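Local atomic coordinates of gingipain R2 Pro-Domain (Porphyromonas gingivalis, PDB entry 4IEF), a protein that is the pro-domain of an arginine-specific cysteine protease and probably keeps the enzyme latent, and may assist its folding, until it is cleaved off. Residues 42-47 against 116-121; 63-68 against 97-102; 83-88 against 169-174; 132-137 against 148-153. All blocks are in the same frame, centred on the assembly; numbering follows the deposited sequence.

How the contacts relate
Contacts 3 and 4 belong to one antiparallel sheet, where strands 144-157 and 162-176 are neighbours; their centres lie 10 Å apart, and Val171 CG1 meets Ala133 CB at 3.6 Å. Contacts 1 and 2 lie together on the opposite side of the chain's centre from contact 3, also with centres 10 Å apart, and pack where Tyr116 and Val117 meet Pro100. Segment 63-68 joins the two halves: Ile68 rests on Asn150 and Ala152, although the centres of contacts 2 and 4 are 17 Å apart. Contacts 1 and 3 are the most distant pair, about 20 Å between nearest atoms. A bound calcium ion lies about 13 Å from the Val148 side chain of contact 4.

Contact 1: residues 42-47 against 116-121; sequences TSKGVA and YVYGQS
Lys44 lays its aliphatic chain over one face of the Tyr118 ring, with CD 3.6 Å from the ring centroid and only 5° off the normal: a CH-pi contact at the tip of a beta hairpin. Strands 36-42 and 45-51 are joined there by a type I turn from Thr42 to Gly45, closed by the backbone bond from Gly45 N to Thr42 O. The lysine runs extended as far as CE and bends only at chi4 (-72°). Its NZ stays farther from the ring, at most a weak cation-pi attraction. Thr42 approaches the same ring at its edge, where Tyr118 OH donates to OG1 at 2.7 Å. OG1 in turn donates to Gly45 O at 2.6 Å, so the phenol is tied to the turn through one hydroxyl. The other branch of Thr42, CG2, lies 3.6 Å from Tyr116 CB, and Ala47 CB packs against Tyr118 OH. Outside the hairpin, Tyr122 meets the Tyr118 ring edge-to-face, and Leu97 and Pro100, from the same long loop, also touch it. A water links Ser43 OG, at 2.8 Å, to Tyr118 N, from which it accepts a hydrogen bond.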
loop_
_atom_site.group_PDB
_atom_site.type_symbol
_atom_site.label_atom_id
_atom_site.label_comp_id
_atom_site.label_asym_id
_atom_site.label_seq_id
_atom_site.Cartn_x
_atom_site.Cartn_y
_atom_site.Cartn_z
ATOM N N THR A 42 -22.149 -3.600 29.057
ATOM C CA THR A 42 -22.674 -2.253 28.828
ATOM C C THR A 42 -23.538 -1.822 30.022
ATOM O O THR A 42 -23.879 -2.651 30.866
ATOM C CB THR A 42 -23.447 -2.127 27.489
ATOM O OG1 THR A 42 -24.765 -2.653 27.614
ATOM C CG2 THR A 42 -22.731 -2.752 26.302
ATOM N N SER A 43 -23.913 -0.530 30.062
ATOM C CA SER A 43 -24.783 0.064 31.083
ATOM C C SER A 43 -26.184 -0.559 31.068
ATOM O O SER A 43 -26.846 -0.574 32.105
ATOM C CB SER A 43 -24.891 1.571 30.873
ATOM O OG SER A 43 -25.367 1.884 29.572
ATOM N N LYS A 44 -26.629 -1.074 29.901
ATOM C CA LYS A 44 -27.937 -1.722 29.727
ATOM C C LYS A 44 -27.829 -3.259 29.868
ATOM O O LYS A 44 -28.779 -3.974 29.554
ATOM C CB LYS A 44 -28.547 -1.345 28.362
ATOM C CG LYS A 44 -28.989 0.108 28.251
ATOM C CD LYS A 44 -29.566 0.409 26.872
ATOM C CE LYS A 44 -29.860 1.878 26.668
ATOM N NZ LYS A 44 -31.034 2.345 27.458
ATOM N N GLY A 45 -26.687 -3.739 30.361
ATOM C CA GLY A 45 -26.410 -5.159 30.542
ATOM C C GLY A 45 -25.535 -5.723 29.442
ATOM O O GLY A 45 -24.818 -4.973 28.772
ATOM N N VAL A 46 -25.583 -7.046 29.241
ATOM C CA VAL A 46 -24.789 -7.718 28.205
ATOM C C VAL A 46 -25.397 -7.448 26.839
ATOM O O VAL A 46 -26.562 -7.778 26.597
ATOM C CB VAL A 46 -24.621 -9.241 28.453
ATOM C CG1 VAL A 46 -23.847 -9.913 27.316
ATOM C CG2 VAL A 46 -23.930 -9.481 29.772
ATOM N N ALA A 47 -24.597 -6.846 25.960
ATOM C CA ALA A 47 -24.966 -6.525 24.591
ATOM C C ALA A 47 -24.129 -7.364 23.627
ATOM O O ALA A 47 -23.083 -7.886 24.019
ATOM C CB ALA A 47 -24.774 -5.044 24.332
ATOM N N TYR A 116 -18.886 1.152 26.081
ATOM C CA TYR A 116 -19.964 1.163 25.101
ATOM C C TYR A 116 -21.029 2.131 25.623
ATOM O O TYR A 116 -21.556 1.923 26.716
ATOM C CB TYR A 116 -20.515 -0.260 24.903
ATOM C CG TYR A 116 -19.586 -1.177 24.133
ATOM C CD1 TYR A 116 -18.686 -2.006 24.795
ATOM C CD2 TYR A 116 -19.628 -1.236 22.748
ATOM C CE1 TYR A 116 -17.835 -2.861 24.091
ATOM C CE2 TYR A 116 -18.791 -2.090 22.034
ATOM C CZ TYR A 116 -17.893 -2.900 22.707
ATOM O OH TYR A 116 -17.058 -3.728 21.992
ATOM N N VAL A 117 -21.269 3.230 24.902
ATOM C CA VAL A 117 -22.231 4.255 25.306
ATOM C C VAL A 117 -23.357 4.321 24.263
ATOM O O VAL A 117 -23.105 4.428 23.062
ATOM C CB VAL A 117 -21.555 5.640 25.574
ATOM C CG1 VAL A 117 -20.736 6.124 24.381
ATOM C CG2 VAL A 117 -22.559 6.700 26.027
ATOM N N TYR A 118 -24.600 4.224 24.743
ATOM C CA TYR A 118 -25.805 4.267 23.919
ATOM C C TYR A 118 -26.187 5.712 23.607
ATOM O O TYR A 118 -26.224 6.550 24.512
ATOM C CB TYR A 118 -26.973 3.546 24.620
ATOM C CG TYR A 118 -26.745 2.063 24.810
ATOM C CD1 TYR A 118 -26.138 1.573 25.964
ATOM C CD2 TYR A 118 -27.157 1.146 23.848
ATOM C CE1 TYR A 118 -25.921 0.208 26.143
ATOM C CE2 TYR A 118 -26.960 -0.226 24.023
ATOM C CZ TYR A 118 -26.331 -0.689 25.169
ATOM O OH TYR A 118 -26.122 -2.034 25.351
ATOM N N GLY A 119 -26.452 5.989 22.333
ATOM C CA GLY A 119 -26.872 7.309 21.870
ATOM C C GLY A 119 -28.380 7.440 21.853
ATOM O O GLY A 119 -29.078 6.483 22.200
ATOM N N GLN A 120 -28.898 8.613 21.419
ATOM C CA GLN A 120 -30.329 8.915 21.347
ATOM C C GLN A 120 -31.063 8.016 20.337
ATOM O O GLN A 120 -32.270 7.801 20.481
ATOM C CB GLN A 120 -30.543 10.398 20.994
ATOM C CG GLN A 120 -31.413 11.160 22.006
ATOM C CD GLN A 120 -32.874 10.743 21.982
ATOM O OE1 GLN A 120 -33.415 10.219 22.965
ATOM N NE2 GLN A 120 -33.564 11.014 20.880
ATOM N N SER A 121 -30.326 7.471 19.337
ATOM C CA SER A 121 -30.840 6.572 18.304
ATOM C C SER A 121 -31.499 5.307 18.907
ATOM O O SER A 121 -32.353 4.701 18.252
ATOM C CB SER A 121 -29.714 6.177 17.352
ATOM O OG SER A 121 -28.658 5.495 18.009
HETATM O O HOH W 1 -24.522 4.005 27.937
#

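Contact 2: residues 63-68 against 97-102; sequences TPILPI and LIAPSK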
loop_
_atom_site.group_PDB
_atom_site.type_symbol
_atom_site.label_atom_id
_atom_site.label_comp_id
_atom_site.label_asym_id
_atom_site.label_seq_id
_atom_site.Cartn_x
_atom_site.Cartn_y
_atom_site.Cartn_z
ATOM N N THR A 63 -24.731 4.491 17.859
ATOM C CA THR A 63 -25.739 3.799 17.043
ATOM C C THR A 63 -25.398 2.291 17.035
ATOM O O THR A 63 -24.235 1.945 17.278
ATOM C CB THR A 63 -25.839 4.389 15.616
ATOM O OG1 THR A 63 -24.712 3.998 14.829
ATOM C CG2 THR A 63 -26.052 5.910 15.597
ATOM N N PRO A 64 -26.350 1.375 16.735
ATOM C CA PRO A 64 -26.020 -0.062 16.808
ATOM C C PRO A 64 -24.874 -0.504 15.893
ATOM O O PRO A 64 -24.775 -0.016 14.772
ATOM C CB PRO A 64 -27.333 -0.749 16.413
ATOM C CG PRO A 64 -28.398 0.251 16.721
ATOM C CD PRO A 64 -27.785 1.583 16.435
ATOM N N ILE A 65 -23.994 -1.411 16.394
ATOM C CA ILE A 65 -22.892 -1.987 15.604
ATOM C C ILE A 65 -23.541 -2.927 14.605
ATOM O O ILE A 65 -24.040 -3.988 14.977
ATOM C CB ILE A 65 -21.794 -2.693 16.452
ATOM C CG1 ILE A 65 -21.081 -1.685 17.381
ATOM C CG2 ILE A 65 -20.773 -3.447 15.545
ATOM C CD1 ILE A 65 -20.248 -2.296 18.490
ATOM N N LEU A 66 -23.631 -2.482 13.357
ATOM C CA LEU A 66 -24.255 -3.260 12.302
ATOM C C LEU A 66 -23.285 -3.325 11.123
ATOM O O LEU A 66 -23.345 -2.485 10.216
ATOM C CB LEU A 66 -25.629 -2.669 11.935
ATOM C CG LEU A 66 -26.653 -2.623 13.102
ATOM C CD1 LEU A 66 -27.732 -1.587 12.864
ATOM C CD2 LEU A 66 -27.218 -4.012 13.422
ATOM N N PRO A 67 -22.346 -4.312 11.172
ATOM C CA PRO A 67 -21.317 -4.420 10.125
ATOM C C PRO A 67 -21.858 -4.516 8.711
ATOM O O PRO A 67 -22.939 -5.053 8.482
ATOM C CB PRO A 67 -20.561 -5.700 10.493
ATOM C CG PRO A 67 -20.764 -5.844 11.941
ATOM C CD PRO A 67 -22.148 -5.343 12.211
ATOM N N ILE A 68 -21.085 -3.966 7.768
ATOM C CA ILE A 68 -21.400 -3.945 6.347
ATOM C C ILE A 68 -20.319 -4.692 5.549
ATOM O O ILE A 68 -19.215 -4.920 6.048
ATOM C CB ILE A 68 -21.573 -2.481 5.823
ATOM C CG1 ILE A 68 -20.242 -1.686 5.827
ATOM C CG2 ILE A 68 -22.728 -1.732 6.545
ATOM C CD1 ILE A 68 -20.165 -0.586 4.744
ATOM N N LEU A 97 -30.074 -7.488 22.305
ATOM C CA LEU A 97 -29.491 -6.198 22.641
ATOM C C LEU A 97 -28.192 -6.077 21.855
ATOM O O LEU A 97 -27.238 -6.803 22.139
ATOM C CB LEU A 97 -29.281 -6.028 24.162
ATOM C CG LEU A 97 -28.553 -4.752 24.628
ATOM C CD1 LEU A 97 -29.374 -3.498 24.350
ATOM C CD2 LEU A 97 -28.207 -4.832 26.100
ATOM N N ILE A 98 -28.192 -5.235 20.804
ATOM C CA ILE A 98 -27.015 -4.990 19.966
ATOM C C ILE A 98 -26.216 -3.870 20.615
ATOM O O ILE A 98 -26.792 -2.848 21.003
ATOM C CB ILE A 98 -27.388 -4.683 18.484
ATOM C CG1 ILE A 98 -28.043 -5.909 17.789
ATOM C CG2 ILE A 98 -26.200 -4.124 17.659
ATOM C CD1 ILE A 98 -27.162 -7.187 17.563
ATOM N N ALA A 99 -24.889 -4.079 20.748
ATOM C CA ALA A 99 -23.957 -3.127 21.348
ATOM C C ALA A 99 -23.862 -1.824 20.539
ATOM O O ALA A 99 -23.906 -1.870 19.307
ATOM C CB ALA A 99 -22.584 -3.761 21.474
ATOM N N PRO A 100 -23.726 -0.654 21.212
ATOM C CA PRO A 100 -23.604 0.604 20.465
ATOM C C PRO A 100 -22.176 0.809 19.960
ATOM O O PRO A 100 -21.215 0.357 20.588
ATOM C CB PRO A 100 -24.009 1.656 21.497
ATOM C CG PRO A 100 -23.612 1.066 22.799
ATOM C CD PRO A 100 -23.640 -0.426 22.669
ATOM N N SER A 101 -22.035 1.480 18.817
ATOM C CA SER A 101 -20.719 1.718 18.236
ATOM C C SER A 101 -19.901 2.711 19.053
ATOM O O SER A 101 -20.441 3.677 19.591
ATOM C CB SER A 101 -20.843 2.203 16.801
ATOM O OG SER A 101 -19.567 2.347 16.202
ATOM N N LYS A 102 -18.595 2.444 19.152
ATOM C CA LYS A 102 -17.623 3.308 19.819
ATOM C C LYS A 102 -17.134 4.380 18.832
ATOM O O LYS A 102 -16.441 5.321 19.226
ATOM C CB LYS A 102 -16.433 2.483 20.340
ATOM C CG LYS A 102 -16.754 1.601 21.532
ATOM C CD LYS A 102 -15.492 0.931 22.049
ATOM C CE LYS A 102 -15.815 -0.075 23.122
ATOM N NZ LYS A 102 -14.586 -0.665 23.717
#
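Two backbone hydrogen bonds hold these loops together. Ser101 N donates to Thr63 O at 2.7 Å, and Ile65 N donates to Ala99 O at 3.0 Å, nearly along the C=O axis. Together they frame Pro64 and Pro100 in a single isolated beta bridge, with their CA atoms 4.4 Å apart. Neither loop forms a regular strand, and their touching parts run 112° apart, consistent with a single bridge. Proline has no N-H to give; here both donors come from the residues that follow the prolines.

The packing spreads out from the bridge. Ile65 sends its longer branch across the 97-102 backbone: with CG1 beside its own backbone N (chi1 -63°), CG1 comes to 3.5 Å from Ser101 CA, and CD1 reaches Pro100 O and the methyl of Ala99. Ile98 answers with its short branch, CG2, which touches Pro64 CB and, more distantly, Leu66 CD2. Ser101 OG turns to other partners, Ser59 O and Gly103 N, while Thr63 OG1 bonds to Glu60 O. Strand 45-51 backs Ala99 through Ala47 and Val49, and Tyr156 of strand 144-157 packs on Pro64 and Leu66. This buried junction ties the connection from strand 45-51 to strand 69-74 to the long loop between strands 79-93 and 133-141. The methyl Ile98 CG2 also sits 3.4 Å from Ile65 O.

Contact 3: residues 83-88 against 169-174; sequences VEVVSS and IVVAVS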
loop_
_atom_site.group_PDB
_atom_site.type_symbol
_atom_site.label_atom_id
_atom_site.label_comp_id
_atom_site.label_asym_id
_atom_site.label_seq_id
_atom_site.Cartn_x
_atom_site.Cartn_y
_atom_site.Cartn_z
ATOM N N VAL A 83 -28.309 1.781 -7.181
ATOM C CA VAL A 83 -28.288 0.426 -6.666
ATOM C C VAL A 83 -29.730 0.029 -6.311
ATOM O O VAL A 83 -30.446 0.782 -5.647
ATOM C CB VAL A 83 -27.276 0.233 -5.508
ATOM C CG1 VAL A 83 -27.579 1.138 -4.311
ATOM C CG2 VAL A 83 -27.179 -1.231 -5.095
ATOM N N GLU A 84 -30.162 -1.125 -6.831
ATOM C CA GLU A 84 -31.495 -1.665 -6.590
ATOM C C GLU A 84 -31.391 -3.056 -6.029
ATOM O O GLU A 84 -30.638 -3.874 -6.561
ATOM C CB GLU A 84 -32.345 -1.702 -7.874
ATOM C CG GLU A 84 -32.397 -0.417 -8.670
ATOM C CD GLU A 84 -33.563 -0.360 -9.636
ATOM O OE1 GLU A 84 -34.594 0.243 -9.266
ATOM O OE2 GLU A 84 -33.458 -0.922 -10.752
ATOM N N VAL A 85 -32.157 -3.337 -4.971
ATOM C CA VAL A 85 -32.217 -4.666 -4.371
ATOM C C VAL A 85 -33.207 -5.457 -5.216
ATOM O O VAL A 85 -34.404 -5.153 -5.196
ATOM C CB VAL A 85 -32.589 -4.614 -2.865
ATOM C CG1 VAL A 85 -32.857 -6.011 -2.301
ATOM C CG2 VAL A 85 -31.499 -3.909 -2.067
ATOM N N VAL A 86 -32.704 -6.419 -6.012
ATOM C CA VAL A 86 -33.571 -7.217 -6.888
ATOM C C VAL A 86 -34.050 -8.496 -6.168
ATOM O O VAL A 86 -35.078 -9.061 -6.546
ATOM C CB VAL A 86 -32.942 -7.527 -8.273
ATOM C CG1 VAL A 86 -32.799 -6.251 -9.099
ATOM C CG2 VAL A 86 -31.604 -8.253 -8.156
ATOM N N SER A 87 -33.320 -8.922 -5.124
ATOM C CA SER A 87 -33.621 -10.118 -4.342
ATOM C C SER A 87 -33.064 -9.963 -2.921
ATOM O O SER A 87 -31.944 -9.476 -2.748
ATOM C CB SER A 87 -33.043 -11.357 -5.028
ATOM O OG SER A 87 -33.144 -12.531 -4.240
ATOM N N SER A 88 -33.870 -10.344 -1.912
ATOM C CA SER A 88 -33.497 -10.290 -0.493
ATOM C C SER A 88 -34.263 -11.344 0.307
ATOM O O SER A 88 -35.394 -11.689 -0.034
ATOM C CB SER A 88 -33.728 -8.899 0.094
ATOM O OG SER A 88 -35.105 -8.564 0.147
ATOM N N ILE A 169 -28.738 -11.160 -0.237
ATOM C CA ILE A 169 -29.048 -9.872 -0.863
ATOM C C ILE A 169 -28.451 -9.878 -2.269
ATOM O O ILE A 169 -27.238 -10.041 -2.416
ATOM C CB ILE A 169 -28.570 -8.608 -0.063
ATOM C CG1 ILE A 169 -29.042 -8.597 1.412
ATOM C CG2 ILE A 169 -28.989 -7.308 -0.799
ATOM C CD1 ILE A 169 -28.244 -7.630 2.337
ATOM N N VAL A 170 -29.293 -9.677 -3.292
ATOM C CA VAL A 170 -28.836 -9.565 -4.673
ATOM C C VAL A 170 -29.150 -8.145 -5.127
ATOM O O VAL A 170 -30.311 -7.717 -5.067
ATOM C CB VAL A 170 -29.403 -10.638 -5.644
ATOM C CG1 VAL A 170 -28.813 -10.472 -7.042
ATOM C CG2 VAL A 170 -29.140 -12.049 -5.120
ATOM N N VAL A 171 -28.111 -7.408 -5.556
ATOM C CA VAL A 171 -28.283 -6.033 -6.017
ATOM C C VAL A 171 -27.934 -5.892 -7.502
ATOM O O VAL A 171 -27.073 -6.606 -8.022
ATOM C CB VAL A 171 -27.499 -4.989 -5.170
ATOM C CG1 VAL A 171 -27.990 -4.964 -3.726
ATOM C CG2 VAL A 171 -25.983 -5.201 -5.237
ATOM N N ALA A 172 -28.603 -4.941 -8.162
ATOM C CA ALA A 172 -28.335 -4.556 -9.537
ATOM C C ALA A 172 -27.786 -3.124 -9.526
ATOM O O ALA A 172 -28.466 -2.199 -9.064
ATOM C CB ALA A 172 -29.608 -4.654 -10.376
ATOM N N VAL A 173 -26.530 -2.961 -9.948
ATOM C CA VAL A 173 -25.883 -1.652 -10.019
ATOM C C VAL A 173 -25.893 -1.250 -11.495
ATOM O O VAL A 173 -25.233 -1.890 -12.319
ATOM C CB VAL A 173 -24.476 -1.621 -9.364
ATOM C CG1 VAL A 173 -23.817 -0.250 -9.532
ATOM C CG2 VAL A 173 -24.554 -2.000 -7.880
ATOM N N SER A 174 -26.705 -0.239 -11.829
ATOM C CA SER A 174 -26.906 0.229 -13.201
ATOM C C SER A 174 -26.826 1.747 -13.296
ATOM O O SER A 174 -26.955 2.434 -12.279
ATOM C CB SER A 174 -28.265 -0.247 -13.713
ATOM O OG SER A 174 -29.310 0.186 -12.860
#
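A classic beta bulge interrupts the pairing of strands 79-93 and 162-176: Val86 and Ser87 both face Val170. Val170 O accepts two bonds, from Val86 N at 2.9 Å and from Ser87 N at 3.2 Å, the first of them bent to 141° at the hydrogen. Ser87 O completes the bulge by accepting from Val170 N at 2.7 Å in an almost straight bond. Before it, Glu84 and Ala172 form a regular hydrogen-bonded pair, with Ala172 N donating to Glu84 O at 2.8 Å and Glu84 N returning a bond to Ala172 O.

The two strands are antiparallel neighbours in the large sheet of the pro-domain; the axes of segments 83-88 and 169-174 run 145° apart. On one face lie Val83, Val85, Ile169, Val171 and Val173. Val83 CG2 wedges between Val171 CB and Val173 CG2, at 3.8 Å from the former; chi1 of 60° turns this branch beside its own carbonyl carbon, while CG1 takes the more hindered place. Val85 CG2 meets Val171 CG1 at 4.0 Å. Phe151, Ala133, Leu135 and Val149 of the hairpin strands 133-141 and 144-157 pack against this valine-rich face.

At the bulge the Val86 side chain lies alongside two residues on the other face: its CG2 against Val170 CG1 at 3.7 Å, and its CG1 against the methyl of Ala172. Lys27 of strand 25-31 touches both Val86 and Val170. Beside them, Ser87 CB packs against Val170 CB at 3.8 Å.

Contact 4: residues 132-137 against 148-153; sequences IATLSD and VVNFAP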
loop_
_atom_site.group_PDB
_atom_site.type_symbol
_atom_site.label_atom_id
_atom_site.label_comp_id
_atom_site.label_asym_id
_atom_site.label_seq_id
_atom_site.Cartn_x
_atom_site.Cartn_y
_atom_site.Cartn_z
ATOM N N ILE A 132 -30.590 -1.531 3.051
ATOM C CA ILE A 132 -29.843 -2.792 3.080
ATOM C C ILE A 132 -28.738 -2.773 2.004
ATOM O O ILE A 132 -27.868 -3.645 2.019
ATOM C CB ILE A 132 -30.753 -4.058 2.992
ATOM C CG1 ILE A 132 -31.457 -4.196 1.634
ATOM C CG2 ILE A 132 -31.752 -4.113 4.159
ATOM C CD1 ILE A 132 -31.839 -5.618 1.287
ATOM N N ALA A 133 -28.755 -1.757 1.104
ATOM C CA ALA A 133 -27.759 -1.578 0.048
ATOM C C ALA A 133 -27.585 -0.101 -0.320
ATOM O O ALA A 133 -28.571 0.612 -0.536
ATOM C CB ALA A 133 -28.135 -2.380 -1.184
ATOM N N THR A 134 -26.323 0.359 -0.367
ATOM C CA THR A 134 -25.961 1.736 -0.726
ATOM C C THR A 134 -24.747 1.767 -1.669
ATOM O O THR A 134 -24.065 0.753 -1.848
ATOM C CB THR A 134 -25.643 2.588 0.525
ATOM O OG1 THR A 134 -24.446 2.099 1.147
ATOM C CG2 THR A 134 -26.818 2.701 1.514
ATOM N N LEU A 135 -24.470 2.947 -2.236
ATOM C CA LEU A 135 -23.298 3.206 -3.064
ATOM C C LEU A 135 -22.452 4.277 -2.405
ATOM O O LEU A 135 -22.998 5.260 -1.893
ATOM C CB LEU A 135 -23.674 3.647 -4.494
ATOM C CG LEU A 135 -24.202 2.581 -5.458
ATOM C CD1 LEU A 135 -24.781 3.225 -6.683
ATOM C CD2 LEU A 135 -23.114 1.600 -5.877
ATOM N N SER A 136 -21.123 4.094 -2.414
ATOM C CA SER A 136 -20.201 5.105 -1.910
ATOM C C SER A 136 -19.912 6.091 -3.058
ATOM O O SER A 136 -20.325 5.831 -4.187
ATOM C CB SER A 136 -18.929 4.459 -1.365
ATOM O OG SER A 136 -19.187 3.820 -0.124
ATOM N N ASP A 137 -19.249 7.229 -2.774
ATOM C CA ASP A 137 -18.940 8.252 -3.777
ATOM C C ASP A 137 -18.076 7.693 -4.918
ATOM O O ASP A 137 -17.125 6.960 -4.644
ATOM C CB ASP A 137 -18.237 9.454 -3.123
ATOM C CG ASP A 137 -19.138 10.304 -2.244
ATOM O OD1 ASP A 137 -20.362 10.321 -2.486
ATOM O OD2 ASP A 137 -18.613 10.985 -1.346
ATOM N N VAL A 148 -18.074 1.877 -5.078
ATOM C CA VAL A 148 -18.202 0.809 -4.088
ATOM C C VAL A 148 -19.674 0.599 -3.720
ATOM O O VAL A 148 -20.373 1.558 -3.384
ATOM C CB VAL A 148 -17.328 1.083 -2.835
ATOM C CG1 VAL A 148 -17.524 0.005 -1.766
ATOM C CG2 VAL A 148 -15.851 1.202 -3.213
ATOM N N VAL A 149 -20.130 -0.665 -3.792
ATOM C CA VAL A 149 -21.474 -1.065 -3.378
ATOM C C VAL A 149 -21.364 -1.636 -1.938
ATOM O O VAL A 149 -20.467 -2.432 -1.653
ATOM C CB VAL A 149 -22.200 -2.021 -4.384
ATOM C CG1 VAL A 149 -21.478 -3.358 -4.561
ATOM C CG2 VAL A 149 -23.663 -2.234 -3.991
ATOM N N ASN A 150 -22.240 -1.179 -1.033
ATOM C CA ASN A 150 -22.253 -1.628 0.363
ATOM C C ASN A 150 -23.520 -2.408 0.694
ATOM O O ASN A 150 -24.633 -1.933 0.452
ATOM C CB ASN A 150 -22.125 -0.437 1.324
ATOM C CG ASN A 150 -21.117 0.582 0.865
ATOM O OD1 ASN A 150 -19.920 0.295 0.768
ATOM N ND2 ASN A 150 -21.592 1.760 0.480
ATOM N N PHE A 151 -23.338 -3.597 1.268
ATOM C CA PHE A 151 -24.436 -4.430 1.750
ATOM C C PHE A 151 -24.557 -4.239 3.241
ATOM O O PHE A 151 -23.545 -4.343 3.931
ATOM C CB PHE A 151 -24.188 -5.913 1.435
ATOM C CG PHE A 151 -24.125 -6.273 -0.025
ATOM C CD1 PHE A 151 -22.903 -6.365 -0.683
ATOM C CD2 PHE A 151 -25.288 -6.550 -0.739
ATOM C CE1 PHE A 151 -22.844 -6.730 -2.032
ATOM C CE2 PHE A 151 -25.229 -6.914 -2.083
ATOM C CZ PHE A 151 -24.008 -7.002 -2.720
ATOM N N ALA A 152 -25.760 -3.929 3.742
ATOM C CA ALA A 152 -26.025 -3.785 5.175
ATOM C C ALA A 152 -27.008 -4.913 5.565
ATOM O O ALA A 152 -28.226 -4.712 5.551
ATOM C CB ALA A 152 -26.570 -2.395 5.492
ATOM N N PRO A 153 -26.492 -6.145 5.816
ATOM C CA PRO A 153 -27.391 -7.282 6.070
ATOM C C PRO A 153 -27.890 -7.402 7.511
ATOM O O PRO A 153 -28.590 -8.369 7.833
ATOM C CB PRO A 153 -26.523 -8.483 5.706
ATOM C CG PRO A 153 -25.144 -8.055 6.064
ATOM C CD PRO A 153 -25.075 -6.576 5.832
HETATM O O HOH W 2 -16.978 4.043 -3.951
#
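Asn150 ND2 is gripped by two hydroxyls: it donates to Thr134 OG1 at 3.0 Å and to Ser136 OG at 3.2 Å. Both oxygens lie within 7° of the amide plane, so each N-H has its own acceptor and the rotation of the amide is fixed. Its OD1 bonds to Ser70 OG and to a basic side chain of a neighbouring chain, and Ser136 OG is likewise bonded by a basic side chain from that chain. A chi1 of -42° swings the amide of Asn150 over towards the facing strand.

The backbones beneath form an antiparallel beta hairpin. Thr134 and Asn150 make the hydrogen-bonded pair, with Asn150 N to Thr134 O at 2.8 Å, and Ser136 N donates to Val148 O at 2.8 Å. At the far end Ala152 N reaches Ile132 O at 2.7 Å, in a straight bond whose donor stands well above the carbonyl plane. On the face away from the asparagine, Leu135 CD2 packs on Val149 CB at 4.0 Å.

That apolar face is covered by strands 79-93 and 162-176, while on its other edge strand 144-157 pairs with strand 69-74, through Val149 with Arg71 and Phe151 with Leu69.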